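Local coordinates for protein RNA-dependent RNA Polymerase (Bombyx mori cytoplasmic polyhedrosis virus, PDB 6TZ0) that catalyses RNA-templated RNA synthesis, transcribing the double-stranded viral genome into plus strands and making the complementary minus strands during genome replication, at residues Leu1074-Ile1079 and Cys1174-Asn1179; Val1137-Val1142 and Ser1182-Leu1187. All blocks are in the same frame, centred on the assembly; numbering follows the deposited sequence.

Contact 1: residues Leu1074-Ile1079 and Cys1174-Asn1179; sequences LDVASI and CRALYN
The methyl group of A1176 sits between two side chains of the facing helix: V1076 brings its CG2 to 3.7 Å from the alanine CB, and the carboxylate of D1075 places OD2 beside that same CB. The contact packs helix 1074-1080 against the first turns of helix 1174-1188, in the C-terminal region of the polymerase and away from the nucleotide and magnesium sites. The axes of the two short helical segments cross at -64° and come within 9.0 Å of each other. Alanine suits the crossing point because its side chain ends at CB, which allows the CA atoms of V1076 and A1176 to lie 5.5 Å apart. V1076 has CG1 anti to its backbone N (chi1 174°), which leaves CG2 as the branch that reaches the alanine. One turn beyond V1076, I1079 meets L1177, the residue after the alanine, CD1 to CD1 at 4.0 Å, the two side chains crossing at about a right angle. In I1079 the CG1 arm lies between the backbone N and the carbonyl carbon (chi1 63°), and this arm carries CD1 to the leucine, while CG2 branches off separately. Elsewhere D1075 also touches Q1173. No hydrogen bond links the two segments, so the crossing depends on the fit of small and branched apolar groups; the one polar group touching across it, the D1075 carboxylate, meets only a methyl here.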
loop_
_atom_site.group_PDB
_atom_site.type_symbol
_atom_site.label_atom_id
_atom_site.label_comp_id
_atom_site.label_asym_id
_atom_site.label_seq_id
_atom_site.Cartn_x
_atom_site.Cartn_y
_atom_site.Cartn_z
ATOM N N LEU A 1074 -16.280 29.043 -16.689
ATOM C CA LEU A 1074 -15.745 30.011 -15.743
ATOM C C LEU A 1074 -16.866 30.638 -14.919
ATOM O O LEU A 1074 -16.759 30.763 -13.692
ATOM C CB LEU A 1074 -14.946 31.070 -16.506
ATOM C CG LEU A 1074 -13.955 31.998 -15.807
ATOM C CD1 LEU A 1074 -12.833 32.318 -16.774
ATOM C CD2 LEU A 1074 -14.608 33.280 -15.349
ATOM N N ASP A 1075 -17.972 30.993 -15.574
ATOM C CA ASP A 1075 -19.026 31.753 -14.908
ATOM C C ASP A 1075 -19.900 30.851 -14.041
ATOM O O ASP A 1075 -20.502 31.309 -13.062
ATOM C CB ASP A 1075 -19.859 32.494 -15.956
ATOM C CG ASP A 1075 -20.778 33.529 -15.349
ATOM O OD1 ASP A 1075 -20.276 34.577 -14.893
ATOM O OD2 ASP A 1075 -22.003 33.309 -15.341
ATOM N N VAL A 1076 -19.989 29.563 -14.385
ATOM C CA VAL A 1076 -20.711 28.617 -13.536
ATOM C C VAL A 1076 -19.899 28.299 -12.294
ATOM O O VAL A 1076 -20.353 28.496 -11.159
ATOM C CB VAL A 1076 -21.041 27.327 -14.308
ATOM C CG1 VAL A 1076 -21.658 26.307 -13.372
ATOM C CG2 VAL A 1076 -21.970 27.605 -15.446
ATOM N N ALA A 1077 -18.668 27.825 -12.499
ATOM C CA ALA A 1077 -17.847 27.338 -11.399
ATOM C C ALA A 1077 -17.340 28.477 -10.532
ATOM O O ALA A 1077 -16.884 28.243 -9.412
ATOM C CB ALA A 1077 -16.678 26.518 -11.939
ATOM N N SER A 1078 -17.412 29.713 -11.029
ATOM C CA SER A 1078 -17.077 30.864 -10.203
ATOM C C SER A 1078 -18.087 31.044 -9.082
ATOM O O SER A 1078 -17.737 31.008 -7.899
ATOM C CB SER A 1078 -17.022 32.117 -11.063
ATOM O OG SER A 1078 -18.314 32.454 -11.531
ATOM N N ILE A 1079 -19.359 31.227 -9.438
ATOM C CA ILE A 1079 -20.360 31.455 -8.410
ATOM C C ILE A 1079 -20.702 30.161 -7.687
ATOM O O ILE A 1079 -21.266 30.201 -6.589
ATOM C CB ILE A 1079 -21.596 32.154 -9.016
ATOM C CG1 ILE A 1079 -22.307 31.301 -10.066
ATOM C CG2 ILE A 1079 -21.203 33.482 -9.639
ATOM C CD1 ILE A 1079 -23.560 30.633 -9.559
ATOM N N CYS A 1174 -26.391 36.310 -14.855
ATOM C CA CYS A 1174 -27.736 35.802 -14.634
ATOM C C CYS A 1174 -27.971 34.478 -15.336
ATOM O O CYS A 1174 -28.724 33.649 -14.824
ATOM C CB CYS A 1174 -28.780 36.809 -15.110
ATOM S SG CYS A 1174 -28.929 38.283 -14.104
ATOM N N ARG A 1175 -27.333 34.265 -16.489
ATOM C CA ARG A 1175 -27.662 33.121 -17.335
ATOM C C ARG A 1175 -27.243 31.808 -16.688
ATOM O O ARG A 1175 -28.062 30.889 -16.544
ATOM C CB ARG A 1175 -27.007 33.295 -18.705
ATOM C CG ARG A 1175 -27.371 32.241 -19.737
ATOM C CD ARG A 1175 -26.792 32.600 -21.097
ATOM N NE ARG A 1175 -27.177 31.652 -22.138
ATOM C CZ ARG A 1175 -26.457 30.594 -22.501
ATOM N NH1 ARG A 1175 -25.294 30.345 -21.922
ATOM N NH2 ARG A 1175 -26.898 29.791 -23.459
ATOM N N ALA A 1176 -25.990 31.725 -16.243
ATOM C CA ALA A 1176 -25.492 30.539 -15.560
ATOM C C ALA A 1176 -26.166 30.316 -14.215
ATOM O O ALA A 1176 -26.409 29.169 -13.828
ATOM C CB ALA A 1176 -23.985 30.659 -15.365
ATOM N N LEU A 1177 -26.475 31.412 -13.525
ATOM C CA LEU A 1177 -27.150 31.364 -12.234
ATOM C C LEU A 1177 -28.549 30.774 -12.354
ATOM O O LEU A 1177 -28.949 29.951 -11.538
ATOM C CB LEU A 1177 -27.236 32.764 -11.631
ATOM C CG LEU A 1177 -27.996 32.882 -10.310
ATOM C CD1 LEU A 1177 -27.229 32.202 -9.191
ATOM C CD2 LEU A 1177 -28.249 34.339 -9.969
ATOM N N TYR A 1178 -29.288 31.181 -13.382
ATOM C CA TYR A 1178 -30.628 30.650 -13.599
ATOM C C TYR A 1178 -30.572 29.224 -14.133
ATOM O O TYR A 1178 -31.473 28.423 -13.854
ATOM C CB TYR A 1178 -31.399 31.540 -14.571
ATOM C CG TYR A 1178 -31.635 32.968 -14.125
ATOM C CD1 TYR A 1178 -31.554 33.337 -12.789
ATOM C CD2 TYR A 1178 -31.896 33.962 -15.060
ATOM C CE1 TYR A 1178 -31.749 34.646 -12.399
ATOM C CE2 TYR A 1178 -32.089 35.271 -14.679
ATOM C CZ TYR A 1178 -32.013 35.606 -13.347
ATOM O OH TYR A 1178 -32.213 36.906 -12.957
ATOM N N ASN A 1179 -29.519 28.891 -14.890
ATOM C CA ASN A 1179 -29.315 27.508 -15.317
ATOM C C ASN A 1179 -29.064 26.593 -14.129
ATOM O O ASN A 1179 -29.547 25.458 -14.100
ATOM C CB ASN A 1179 -28.146 27.419 -16.295
ATOM C CG ASN A 1179 -28.469 28.002 -17.642
ATOM O OD1 ASN A 1179 -29.581 27.862 -18.136
ATOM N ND2 ASN A 1179 -27.487 28.637 -18.258
#

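Contact 2: residues Val1137-Val1142 and Ser1182-Leu1187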
loop_
_atom_site.group_PDB
_atom_site.type_symbol
_atom_site.label_atom_id
_atom_site.label_comp_id
_atom_site.label_asym_id
_atom_site.label_seq_id
_atom_site.Cartn_x
_atom_site.Cartn_y
_atom_site.Cartn_z
ATOM N N VAL A 1137 -22.571 37.654 -6.269
ATOM C CA VAL A 1137 -23.479 36.518 -6.161
ATOM C C VAL A 1137 -22.668 35.229 -6.164
ATOM O O VAL A 1137 -21.609 35.137 -6.796
ATOM C CB VAL A 1137 -24.545 36.538 -7.275
ATOM C CG1 VAL A 1137 -25.377 37.808 -7.196
ATOM C CG2 VAL A 1137 -23.935 36.398 -8.638
ATOM N N GLU A 1138 -23.150 34.242 -5.414
ATOM C CA GLU A 1138 -22.481 32.958 -5.248
ATOM C C GLU A 1138 -23.501 31.980 -4.690
ATOM O O GLU A 1138 -24.429 32.382 -3.984
ATOM C CB GLU A 1138 -21.255 33.076 -4.332
ATOM C CG GLU A 1138 -21.565 33.524 -2.914
ATOM C CD GLU A 1138 -20.318 33.754 -2.088
ATOM O OE1 GLU A 1138 -19.203 33.606 -2.635
ATOM O OE2 GLU A 1138 -20.455 34.080 -0.890
ATOM N N TYR A 1139 -23.350 30.701 -5.028
ATOM C CA TYR A 1139 -24.493 29.874 -4.658
ATOM C C TYR A 1139 -24.135 28.606 -3.887
ATOM O O TYR A 1139 -24.901 28.217 -3.000
ATOM C CB TYR A 1139 -25.293 29.540 -5.911
ATOM C CG TYR A 1139 -26.690 29.128 -5.571
ATOM C CD1 TYR A 1139 -27.574 30.055 -5.052
ATOM C CD2 TYR A 1139 -27.133 27.830 -5.771
ATOM C CE1 TYR A 1139 -28.846 29.706 -4.723
ATOM C CE2 TYR A 1139 -28.417 27.474 -5.452
ATOM C CZ TYR A 1139 -29.269 28.417 -4.926
ATOM O OH TYR A 1139 -30.550 28.078 -4.603
ATOM N N HIS A 1140 -23.007 27.959 -4.205
ATOM C CA HIS A 1140 -22.363 26.924 -3.380
ATOM C C HIS A 1140 -23.249 25.690 -3.163
ATOM O O HIS A 1140 -23.769 25.444 -2.076
ATOM C CB HIS A 1140 -21.913 27.489 -2.027
ATOM C CG HIS A 1140 -20.789 28.470 -2.118
ATOM N ND1 HIS A 1140 -20.992 29.819 -2.302
ATOM C CD2 HIS A 1140 -19.449 28.300 -2.035
ATOM C CE1 HIS A 1140 -19.827 30.438 -2.334
ATOM N NE2 HIS A 1140 -18.873 29.539 -2.176
ATOM N N TYR A 1141 -23.431 24.928 -4.233
ATOM C CA TYR A 1141 -23.999 23.592 -4.110
ATOM C C TYR A 1141 -22.904 22.532 -4.206
ATOM O O TYR A 1141 -21.792 22.797 -4.663
ATOM C CB TYR A 1141 -25.073 23.349 -5.173
ATOM C CG TYR A 1141 -24.600 23.394 -6.612
ATOM C CD1 TYR A 1141 -24.563 24.589 -7.314
ATOM C CD2 TYR A 1141 -24.232 22.237 -7.279
ATOM C CE1 TYR A 1141 -24.151 24.625 -8.624
ATOM C CE2 TYR A 1141 -23.821 22.267 -8.586
ATOM C CZ TYR A 1141 -23.778 23.465 -9.253
ATOM O OH TYR A 1141 -23.369 23.510 -10.558
ATOM N N VAL A 1142 -23.232 21.319 -3.754
ATOM C CA VAL A 1142 -22.310 20.183 -3.760
ATOM C C VAL A 1142 -23.047 18.959 -4.292
ATOM O O VAL A 1142 -24.078 18.565 -3.736
ATOM C CB VAL A 1142 -21.737 19.883 -2.361
ATOM C CG1 VAL A 1142 -20.920 18.614 -2.386
ATOM C CG2 VAL A 1142 -20.869 21.017 -1.850
ATOM N N SER A 1182 -32.503 26.076 -12.369
ATOM C CA SER A 1182 -33.314 25.091 -13.074
ATOM C C SER A 1182 -32.740 23.682 -12.948
ATOM O O SER A 1182 -33.490 22.724 -12.740
ATOM C CB SER A 1182 -33.436 25.502 -14.535
ATOM O OG SER A 1182 -32.167 25.498 -15.152
ATOM N N TYR A 1183 -31.414 23.548 -13.010
ATOM C CA TYR A 1183 -30.770 22.236 -12.972
ATOM C C TYR A 1183 -30.941 21.563 -11.618
ATOM O O TYR A 1183 -31.318 20.384 -11.540
ATOM C CB TYR A 1183 -29.291 22.401 -13.313
ATOM C CG TYR A 1183 -28.459 21.148 -13.244
ATOM C CD1 TYR A 1183 -28.589 20.155 -14.198
ATOM C CD2 TYR A 1183 -27.501 20.988 -12.257
ATOM C CE1 TYR A 1183 -27.820 19.025 -14.150
ATOM C CE2 TYR A 1183 -26.727 19.863 -12.200
ATOM C CZ TYR A 1183 -26.890 18.886 -13.150
ATOM O OH TYR A 1183 -26.116 17.756 -13.100
ATOM N N LEU A 1184 -30.678 22.304 -10.542
ATOM C CA LEU A 1184 -30.829 21.753 -9.203
ATOM C C LEU A 1184 -32.287 21.488 -8.856
ATOM O O LEU A 1184 -32.574 20.517 -8.148
ATOM C CB LEU A 1184 -30.188 22.690 -8.183
ATOM C CG LEU A 1184 -28.715 22.515 -7.812
ATOM C CD1 LEU A 1184 -27.776 22.735 -8.961
ATOM C CD2 LEU A 1184 -28.407 23.518 -6.751
ATOM N N HIS A 1185 -33.220 22.307 -9.360
ATOM C CA HIS A 1185 -34.628 22.009 -9.115
ATOM C C HIS A 1185 -35.086 20.766 -9.862
ATOM O O HIS A 1185 -35.901 19.996 -9.345
ATOM C CB HIS A 1185 -35.505 23.193 -9.497
ATOM C CG HIS A 1185 -36.962 22.961 -9.251
ATOM N ND1 HIS A 1185 -37.801 22.431 -10.206
ATOM C CD2 HIS A 1185 -37.726 23.161 -8.152
ATOM C CE1 HIS A 1185 -39.021 22.333 -9.714
ATOM N NE2 HIS A 1185 -39.003 22.767 -8.468
ATOM N N ILE A 1186 -34.590 20.557 -11.079
ATOM C CA ILE A 1186 -35.027 19.396 -11.840
ATOM C C ILE A 1186 -34.434 18.114 -11.263
ATOM O O ILE A 1186 -35.135 17.104 -11.148
ATOM C CB ILE A 1186 -34.709 19.590 -13.332
ATOM C CG1 ILE A 1186 -35.643 20.655 -13.900
ATOM C CG2 ILE A 1186 -34.906 18.317 -14.116
ATOM C CD1 ILE A 1186 -35.214 21.197 -15.223
ATOM N N LEU A 1187 -33.168 18.144 -10.831
ATOM C CA LEU A 1187 -32.613 16.970 -10.151
ATOM C C LEU A 1187 -33.240 16.732 -8.784
ATOM O O LEU A 1187 -33.319 15.586 -8.334
ATOM C CB LEU A 1187 -31.106 17.091 -9.974
ATOM C CG LEU A 1187 -30.145 16.924 -11.138
ATOM C CD1 LEU A 1187 -28.760 17.202 -10.623
ATOM C CD2 LEU A 1187 -30.227 15.524 -11.700
#
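Y1141 presents one ring face to L1184, whose CD1 lies over the centre of the ring in a CH-pi contact, 3.8 Å from the centroid and only 3° off the ring normal. The contact packs helix 1174-1188 against the start of strand 1141-1142 and the loop that leads into it, the strand pairing antiparallel with strand 867-868; all of this belongs to the C-terminal region of the polymerase, probably the part that forms the bracelet in reoviral enzymes. Leucine suits the place because its two methyls can serve two surfaces at once. While CD1 covers the Y1141 face, CD2 also approaches Y1139, 4.2 Å from its CE2. There it is at the edge of the ring, near the ring plane, so the same leucine meets one tyrosine by its face and the other by its edge. Different first torsions set the two rings: that of Y1141 stands over its own backbone, between N and the carbonyl carbon (chi1 63°), whereas that of Y1139 extends anti to the backbone N (chi1 -160°), bringing its CE2 edge to the leucine. Both tyrosines have further partners. The Y1139 hydroxyl is hydrogen-bonded to Y1022 OH and its ring packs edge-to-face with F1181, and the Y1141 ring also takes part in a cation-pi interaction with R1080. Tyrosine therefore offers aromatic carbon to the leucine and, at Y1139, a polar end for a bond elsewhere. L1184 CD2 rests against the root of the Y1141 side chain, with CB 3.7 Å and CG 3.8 Å away.

Contacts 1 and 2 use successive parts of helix 1174-1188, and their centres are 10 Å apart. Their other segments also meet directly: I1079 O and Y1139 N, 2.7 Å apart, probably form a hydrogen bond, and I1079 CG2 packs 3.3 Å from V1137 O. I1079 thus turns its CD1 to the helix in contact 1 while its carbonyl and CG2 face the first segment of contact 2. The segments alternate along the chain, and the pieces brought together all belong to the C-terminal region. Both contacts lie away from the annotated nucleotide and magnesium sites, about 31 Å (contact 1) and 26 Å (contact 2) from the chain centre, measured from the contact centres.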